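Local structure of glucoamylase (Thermoanaerobacterium thermosaccharolyticum, 1LF6) at residues 167-179 with 190-202. The protein hydrolyses terminal alpha-1,4-linked glucose units one after another from the non-reducing ends of glucan chains, probably releasing beta-D-glucose. Numbering follows the deposited sequence.
Sequences EGYVIKANNNEML and LSSNIGWKGYSIG
The indole of W196 points its N-H at strand 176-179 and gives its NE1 hydrogen to the backbone O of E177, 2.8 Å away. The bond is short but bent, 132° at the hydrogen, and NE1 sits above the carbonyl plane. L179 CD1 meets the same ring obliquely, 3.7 Å from NE1, while S192 CB lies over one indole face, toward its rim. An alanine in place of W196 would probably leave the E177 carbonyl without this donor and open a gap beside L179 CD1. A water bridges the two segments here, donating to E177 OE2 and accepting from W196 N.

In the N-terminal beta-sandwich domain, 176-179 and 190-192 are arms of an antiparallel hairpin in one sheet, with L179 and L190 a hydrogen-bonded pair; 198-202 is an outermost strand of the facing sheet. The type I turn S192-G195, closed by G195 N to S192 O and braced by S192 OG donating to G195 O, begins the connection from one sheet to the other. Across the interface, the Y199 ring takes V170 CG1 over the centre of one face, a CH-pi contact 4.2 Å from the centroid. With chi1 at 55°, CG of Y199 lies between backbone N and carbonyl carbon, which turns the ring flat against V170. The E177 carboxylate comes to the ring edge instead, OE2 3.5 Å from CE2, the carboxylate and ring planes 71° apart. Further along, I201 CD1 touches V170 CG2 at 3.6 Å and also lies 3.2 Å from Y169 N, close against the backbone; a side chain at G168 would run into I201 CG2, so the glycine lets the isoleucine lie close.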
ATOM      1  N   GLU A 167       7.576  13.413 -22.769  1.00 33.42           N
ATOM      2  CA  GLU A 167       8.452  13.583 -23.921  1.00 35.84           C
ATOM      3  C   GLU A 167       9.307  12.344 -24.137  1.00 37.26           C
ATOM      4  O   GLU A 167      10.081  11.956 -23.263  1.00 39.00           O
ATOM      5  CB  GLU A 167       9.362  14.798 -23.726  1.00 38.01           C
ATOM      6  CG  GLU A 167      10.119  15.212 -24.985  1.00 42.18           C
ATOM      7  CD  GLU A 167      11.044  16.390 -24.750  1.00 44.26           C
ATOM      8  OE1 GLU A 167      10.625  17.348 -24.069  1.00 44.65           O
ATOM      9  OE2 GLU A 167      12.188  16.365 -25.254  1.00 47.13           O
ATOM     10  N   GLY A 168       9.162  11.724 -25.304  1.00 37.53           N
ATOM     11  CA  GLY A 168       9.935  10.536 -25.612  1.00 37.19           C
ATOM     12  C   GLY A 168      10.855  10.742 -26.801  1.00 37.63           C
ATOM     13  O   GLY A 168      10.519  11.465 -27.740  1.00 38.10           O
ATOM     14  N   TYR A 169      12.021  10.105 -26.753  1.00 37.19           N
ATOM     15  CA  TYR A 169      13.005  10.198 -27.823  1.00 36.97           C
ATOM     16  C   TYR A 169      14.023   9.064 -27.716  1.00 37.66           C
ATOM     17  O   TYR A 169      13.991   8.279 -26.766  1.00 36.46           O
ATOM     18  CB  TYR A 169      13.703  11.560 -27.782  1.00 36.13           C
ATOM     19  CG  TYR A 169      14.300  11.916 -26.441  1.00 35.03           C
ATOM     20  CD1 TYR A 169      15.665  11.768 -26.200  1.00 35.25           C
ATOM     21  CD2 TYR A 169      13.501  12.418 -25.415  1.00 35.06           C
ATOM     22  CE1 TYR A 169      16.221  12.117 -24.970  1.00 35.30           C
ATOM     23  CE2 TYR A 169      14.043  12.766 -24.183  1.00 33.84           C
ATOM     24  CZ  TYR A 169      15.400  12.616 -23.968  1.00 34.89           C
ATOM     25  OH  TYR A 169      15.933  12.978 -22.755  1.00 34.33           O
ATOM     26  N   VAL A 170      14.919   8.977 -28.695  1.00 37.55           N
ATOM     27  CA  VAL A 170      15.923   7.921 -28.703  1.00 36.95           C
ATOM     28  C   VAL A 170      17.340   8.477 -28.803  1.00 37.39           C
ATOM     29  O   VAL A 170      17.592   9.457 -29.507  1.00 36.03           O
ATOM     30  CB  VAL A 170      15.686   6.950 -29.884  1.00 36.77           C
ATOM     31  CG1 VAL A 170      16.586   5.733 -29.755  1.00 35.60           C
ATOM     32  CG2 VAL A 170      14.224   6.536 -29.931  1.00 35.22           C
ATOM     33  N   ILE A 171      18.261   7.853 -28.078  1.00 37.47           N
ATOM     34  CA  ILE A 171      19.655   8.267 -28.104  1.00 38.35           C
ATOM     35  C   ILE A 171      20.523   7.026 -28.230  1.00 39.81           C
ATOM     36  O   ILE A 171      20.022   5.910 -28.368  1.00 39.19           O
ATOM     37  CB  ILE A 171      20.072   9.005 -26.817  1.00 37.64           C
ATOM     38  CG1 ILE A 171      19.945   8.065 -25.617  1.00 38.15           C
ATOM     39  CG2 ILE A 171      19.224  10.251 -26.630  1.00 37.75           C
ATOM     40  CD1 ILE A 171      20.566   8.603 -24.345  1.00 37.53           C
ATOM     41  N   LYS A 172      21.830   7.238 -28.183  1.00 40.51           N
ATOM     42  CA  LYS A 172      22.778   6.146 -28.264  1.00 41.74           C
ATOM     43  C   LYS A 172      23.899   6.478 -27.291  1.00 42.13           C
ATOM     44  O   LYS A 172      24.584   7.494 -27.433  1.00 42.40           O
ATOM     45  CB  LYS A 172      23.313   6.013 -29.690  1.00 44.08           C
ATOM     46  CG  LYS A 172      23.915   4.654 -30.002  1.00 45.99           C
ATOM     47  CD  LYS A 172      24.308   4.548 -31.468  1.00 48.22           C
ATOM     48  CE  LYS A 172      24.822   3.159 -31.810  1.00 51.25           C
ATOM     49  NZ  LYS A 172      25.255   3.050 -33.234  1.00 53.14           N
ATOM     50  N   ALA A 173      24.053   5.637 -26.278  1.00 42.41           N
ATOM     51  CA  ALA A 173      25.087   5.832 -25.274  1.00 43.09           C
ATOM     52  C   ALA A 173      26.095   4.705 -25.423  1.00 42.93           C
ATOM     53  O   ALA A 173      25.773   3.540 -25.192  1.00 42.27           O
ATOM     54  CB  ALA A 173      24.472   5.819 -23.877  1.00 42.98           C
ATOM     55  N   ASN A 174      27.316   5.056 -25.819  1.00 44.36           N
ATOM     56  CA  ASN A 174      28.370   4.066 -26.011  1.00 44.59           C
ATOM     57  C   ASN A 174      27.859   2.912 -26.870  1.00 44.89           C
ATOM     58  O   ASN A 174      27.934   1.748 -26.480  1.00 44.53           O
ATOM     59  CB  ASN A 174      28.851   3.545 -24.654  1.00 45.15           C
ATOM     60  CG  ASN A 174      29.635   4.587 -23.875  1.00 47.10           C
ATOM     61  OD1 ASN A 174      29.343   5.783 -23.946  1.00 49.59           O
ATOM     62  ND2 ASN A 174      30.627   4.137 -23.115  1.00 47.87           N
ATOM     63  N   ASN A 175      27.328   3.256 -28.040  1.00 46.28           N
ATOM     64  CA  ASN A 175      26.808   2.271 -28.980  1.00 47.59           C
ATOM     65  C   ASN A 175      25.643   1.462 -28.424  1.00 47.24           C
ATOM     66  O   ASN A 175      25.394   0.336 -28.855  1.00 48.19           O
ATOM     67  CB  ASN A 175      27.927   1.325 -29.418  1.00 50.14           C
ATOM     68  CG  ASN A 175      29.085   2.058 -30.057  1.00 52.72           C
ATOM     69  OD1 ASN A 175      28.907   2.803 -31.024  1.00 54.19           O
ATOM     70  ND2 ASN A 175      30.285   1.852 -29.522  1.00 54.20           N
ATOM     71  N   ASN A 176      24.931   2.039 -27.463  1.00 45.69           N
ATOM     72  CA  ASN A 176      23.784   1.373 -26.860  1.00 42.83           C
ATOM     73  C   ASN A 176      22.527   2.196 -27.134  1.00 40.60           C
ATOM     74  O   ASN A 176      22.420   3.344 -26.698  1.00 40.01           O
ATOM     75  CB  ASN A 176      23.997   1.221 -25.351  1.00 44.01           C
ATOM     76  CG  ASN A 176      24.192  -0.224 -24.931  1.00 45.98           C
ATOM     77  OD1 ASN A 176      23.242  -1.014 -24.916  1.00 47.49           O
ATOM     78  ND2 ASN A 176      25.428  -0.582 -24.592  1.00 45.02           N
ATOM     79  N   GLU A 177      21.587   1.613 -27.869  1.00 37.18           N
ATOM     80  CA  GLU A 177      20.345   2.304 -28.187  1.00 36.21           C
ATOM     81  C   GLU A 177      19.392   2.273 -27.005  1.00 34.44           C
ATOM     82  O   GLU A 177      18.922   1.211 -26.606  1.00 35.33           O
ATOM     83  CB  GLU A 177      19.670   1.672 -29.404  1.00 35.26           C
ATOM     84  CG  GLU A 177      20.288   2.065 -30.733  1.00 37.63           C
ATOM     85  CD  GLU A 177      19.496   1.544 -31.915  1.00 37.20           C
ATOM     86  OE1 GLU A 177      19.735   2.030 -33.037  1.00 38.54           O
ATOM     87  OE2 GLU A 177      18.639   0.650 -31.726  1.00 36.78           O
ATOM     88  N   MET A 178      19.109   3.446 -26.453  1.00 32.82           N
ATOM     89  CA  MET A 178      18.216   3.555 -25.309  1.00 32.07           C
ATOM     90  C   MET A 178      17.019   4.454 -25.603  1.00 32.06           C
ATOM     91  O   MET A 178      17.168   5.537 -26.173  1.00 31.53           O
ATOM     92  CB  MET A 178      18.977   4.118 -24.102  1.00 32.33           C
ATOM     93  CG  MET A 178      20.137   3.266 -23.615  1.00 30.95           C
ATOM     94  SD  MET A 178      21.030   4.061 -22.257  1.00 35.65           S
ATOM     95  CE  MET A 178      22.378   2.885 -22.004  1.00 33.39           C
ATOM     96  N   LEU A 179      15.832   3.993 -25.224  1.00 32.46           N
ATOM     97  CA  LEU A 179      14.613   4.774 -25.406  1.00 34.05           C
ATOM     98  C   LEU A 179      14.530   5.682 -24.186  1.00 34.60           C
ATOM     99  O   LEU A 179      14.505   5.206 -23.049  1.00 35.04           O
ATOM    100  CB  LEU A 179      13.384   3.861 -25.473  1.00 33.76           C
ATOM    101  CG  LEU A 179      13.104   3.172 -26.813  1.00 36.11           C
ATOM    102  CD1 LEU A 179      14.334   2.423 -27.287  1.00 36.65           C
ATOM    103  CD2 LEU A 179      11.920   2.222 -26.665  1.00 36.04           C
ATOM    104  N   LEU A 190      15.519   3.339 -21.166  1.00 28.14           N
ATOM    105  CA  LEU A 190      15.198   1.931 -21.354  1.00 28.58           C
ATOM    106  C   LEU A 190      16.274   1.315 -22.251  1.00 30.07           C
ATOM    107  O   LEU A 190      16.531   1.818 -23.344  1.00 27.86           O
ATOM    108  CB  LEU A 190      13.833   1.793 -22.026  1.00 27.65           C
ATOM    109  CG  LEU A 190      13.047   0.493 -21.857  1.00 28.23           C
ATOM    110  CD1 LEU A 190      11.975   0.428 -22.926  1.00 27.04           C
ATOM    111  CD2 LEU A 190      13.956  -0.703 -21.974  1.00 30.73           C
ATOM    112  N   SER A 191      16.893   0.232 -21.792  1.00 31.35           N
ATOM    113  CA  SER A 191      17.942  -0.425 -22.568  1.00 32.73           C
ATOM    114  C   SER A 191      17.802  -1.942 -22.602  1.00 33.57           C
ATOM    115  O   SER A 191      17.046  -2.532 -21.829  1.00 34.01           O
ATOM    116  CB  SER A 191      19.319  -0.055 -22.010  1.00 33.50           C
ATOM    117  OG  SER A 191      19.475  -0.527 -20.683  1.00 34.83           O
ATOM    118  N   SER A 192      18.547  -2.564 -23.513  1.00 33.89           N
ATOM    119  CA  SER A 192      18.539  -4.015 -23.676  1.00 34.07           C
ATOM    120  C   SER A 192      19.983  -4.503 -23.767  1.00 33.94           C
ATOM    121  O   SER A 192      20.809  -3.875 -24.427  1.00 31.59           O
ATOM    122  CB  SER A 192      17.782  -4.392 -24.951  1.00 33.29           C
ATOM    123  OG  SER A 192      17.740  -5.795 -25.126  1.00 35.01           O
ATOM    124  N   ASN A 193      20.288  -5.616 -23.105  1.00 34.31           N
ATOM    125  CA  ASN A 193      21.643  -6.152 -23.135  1.00 34.54           C
ATOM    126  C   ASN A 193      21.992  -6.630 -24.545  1.00 35.20           C
ATOM    127  O   ASN A 193      23.165  -6.701 -24.916  1.00 35.01           O
ATOM    128  CB  ASN A 193      21.790  -7.299 -22.127  1.00 34.37           C
ATOM    129  CG  ASN A 193      21.033  -8.546 -22.537  1.00 34.44           C
ATOM    130  OD1 ASN A 193      19.871  -8.482 -22.932  1.00 34.21           O
ATOM    131  ND2 ASN A 193      21.691  -9.695 -22.434  1.00 35.34           N
ATOM    132  N   ILE A 194      20.965  -6.942 -25.330  1.00 34.69           N
ATOM    133  CA  ILE A 194      21.160  -7.396 -26.701  1.00 34.72           C
ATOM    134  C   ILE A 194      20.655  -6.346 -27.683  1.00 34.85           C
ATOM    135  O   ILE A 194      20.579  -6.596 -28.886  1.00 34.77           O
ATOM    136  CB  ILE A 194      20.408  -8.707 -26.981  1.00 34.27           C
ATOM    137  CG1 ILE A 194      18.914  -8.516 -26.723  1.00 33.76           C
ATOM    138  CG2 ILE A 194      20.976  -9.819 -26.127  1.00 34.11           C
ATOM    139  CD1 ILE A 194      18.057  -9.670 -27.210  1.00 31.84           C
ATOM    140  N   GLY A 195      20.303  -5.175 -27.164  1.00 34.65           N
ATOM    141  CA  GLY A 195      19.812  -4.106 -28.016  1.00 35.13           C
ATOM    142  C   GLY A 195      18.408  -4.359 -28.536  1.00 35.17           C
ATOM    143  O   GLY A 195      17.723  -5.275 -28.071  1.00 34.32           O
ATOM    144  N   TRP A 196      17.978  -3.556 -29.508  1.00 35.06           N
ATOM    145  CA  TRP A 196      16.642  -3.695 -30.081  1.00 35.85           C
ATOM    146  C   TRP A 196      16.697  -4.031 -31.565  1.00 36.76           C
ATOM    147  O   TRP A 196      17.616  -3.616 -32.272  1.00 37.36           O
ATOM    148  CB  TRP A 196      15.846  -2.398 -29.904  1.00 34.35           C
ATOM    149  CG  TRP A 196      15.983  -1.777 -28.552  1.00 33.40           C
ATOM    150  CD1 TRP A 196      16.737  -0.687 -28.221  1.00 33.51           C
ATOM    151  CD2 TRP A 196      15.361  -2.216 -27.342  1.00 33.63           C
ATOM    152  NE1 TRP A 196      16.621  -0.417 -26.880  1.00 31.37           N
ATOM    153  CE2 TRP A 196      15.782  -1.341 -26.314  1.00 33.58           C
ATOM    154  CE3 TRP A 196      14.488  -3.264 -27.022  1.00 32.93           C
ATOM    155  CZ2 TRP A 196      15.358  -1.484 -24.989  1.00 34.19           C
ATOM    156  CZ3 TRP A 196      14.067  -3.404 -25.704  1.00 34.59           C
ATOM    157  CH2 TRP A 196      14.504  -2.517 -24.704  1.00 33.83           C
ATOM    158  N   LYS A 197      15.705  -4.780 -32.031  1.00 36.47           N
ATOM    159  CA  LYS A 197      15.623  -5.146 -33.435  1.00 36.45           C
ATOM    160  C   LYS A 197      14.925  -3.995 -34.151  1.00 37.82           C
ATOM    161  O   LYS A 197      14.878  -3.939 -35.378  1.00 38.91           O
ATOM    162  CB  LYS A 197      14.807  -6.429 -33.601  1.00 36.61           C
ATOM    163  CG  LYS A 197      14.704  -6.912 -35.038  1.00 37.98           C
ATOM    164  CD  LYS A 197      13.978  -8.245 -35.134  1.00 37.95           C
ATOM    165  CE  LYS A 197      13.966  -8.758 -36.568  1.00 39.32           C
ATOM    166  NZ  LYS A 197      13.328 -10.100 -36.672  1.00 40.78           N
ATOM    167  N   GLY A 198      14.387  -3.076 -33.356  1.00 37.34           N
ATOM    168  CA  GLY A 198      13.685  -1.921 -33.891  1.00 36.81           C
ATOM    169  C   GLY A 198      12.963  -1.193 -32.770  1.00 37.01           C
ATOM    170  O   GLY A 198      12.630  -1.799 -31.750  1.00 36.49           O
ATOM    171  N   TYR A 199      12.722   0.103 -32.950  1.00 36.41           N
ATOM    172  CA  TYR A 199      12.042   0.899 -31.935  1.00 36.23           C
ATOM    173  C   TYR A 199      11.049   1.885 -32.538  1.00 37.05           C
ATOM    174  O   TYR A 199      11.074   2.153 -33.740  1.00 36.69           O
ATOM    175  CB  TYR A 199      13.074   1.658 -31.097  1.00 36.80           C
ATOM    176  CG  TYR A 199      14.014   2.519 -31.917  1.00 37.81           C
ATOM    177  CD1 TYR A 199      13.564   3.686 -32.538  1.00 38.45           C
ATOM    178  CD2 TYR A 199      15.347   2.152 -32.093  1.00 36.92           C
ATOM    179  CE1 TYR A 199      14.420   4.465 -33.317  1.00 37.69           C
ATOM    180  CE2 TYR A 199      16.210   2.921 -32.868  1.00 38.49           C
ATOM    181  CZ  TYR A 199      15.744   4.075 -33.479  1.00 39.30           C
ATOM    182  OH  TYR A 199      16.599   4.833 -34.253  1.00 38.81           O
ATOM    183  N   SER A 200      10.176   2.421 -31.689  1.00 36.62           N
ATOM    184  CA  SER A 200       9.174   3.391 -32.121  1.00 36.61           C
ATOM    185  C   SER A 200       8.465   4.021 -30.928  1.00 36.09           C
ATOM    186  O   SER A 200       7.989   3.326 -30.028  1.00 35.75           O
ATOM    187  CB  SER A 200       8.140   2.726 -33.032  1.00 36.69           C
ATOM    188  OG  SER A 200       7.205   3.676 -33.512  1.00 37.44           O
ATOM    189  N   ILE A 201       8.400   5.346 -30.929  1.00 35.75           N
ATOM    190  CA  ILE A 201       7.739   6.086 -29.866  1.00 34.59           C
ATOM    191  C   ILE A 201       6.485   6.712 -30.466  1.00 34.69           C
ATOM    192  O   ILE A 201       6.562   7.698 -31.203  1.00 35.79           O
ATOM    193  CB  ILE A 201       8.660   7.188 -29.317  1.00 35.48           C
ATOM    194  CG1 ILE A 201       9.986   6.562 -28.871  1.00 34.58           C
ATOM    195  CG2 ILE A 201       7.987   7.904 -28.151  1.00 35.81           C
ATOM    196  CD1 ILE A 201      11.049   7.562 -28.493  1.00 36.11           C
ATOM    197  N   GLY A 202       5.330   6.123 -30.164  1.00 32.59           N
ATOM    198  CA  GLY A 202       4.083   6.630 -30.707  1.00 31.98           C
ATOM    199  C   GLY A 202       3.091   7.127 -29.670  1.00 31.51           C
ATOM    200  O   GLY A 202       3.329   7.033 -28.469  1.00 30.73           O
TER
HETATM  201  O   HOH W   1      19.843  -1.609 -30.548  1.00 29.01           O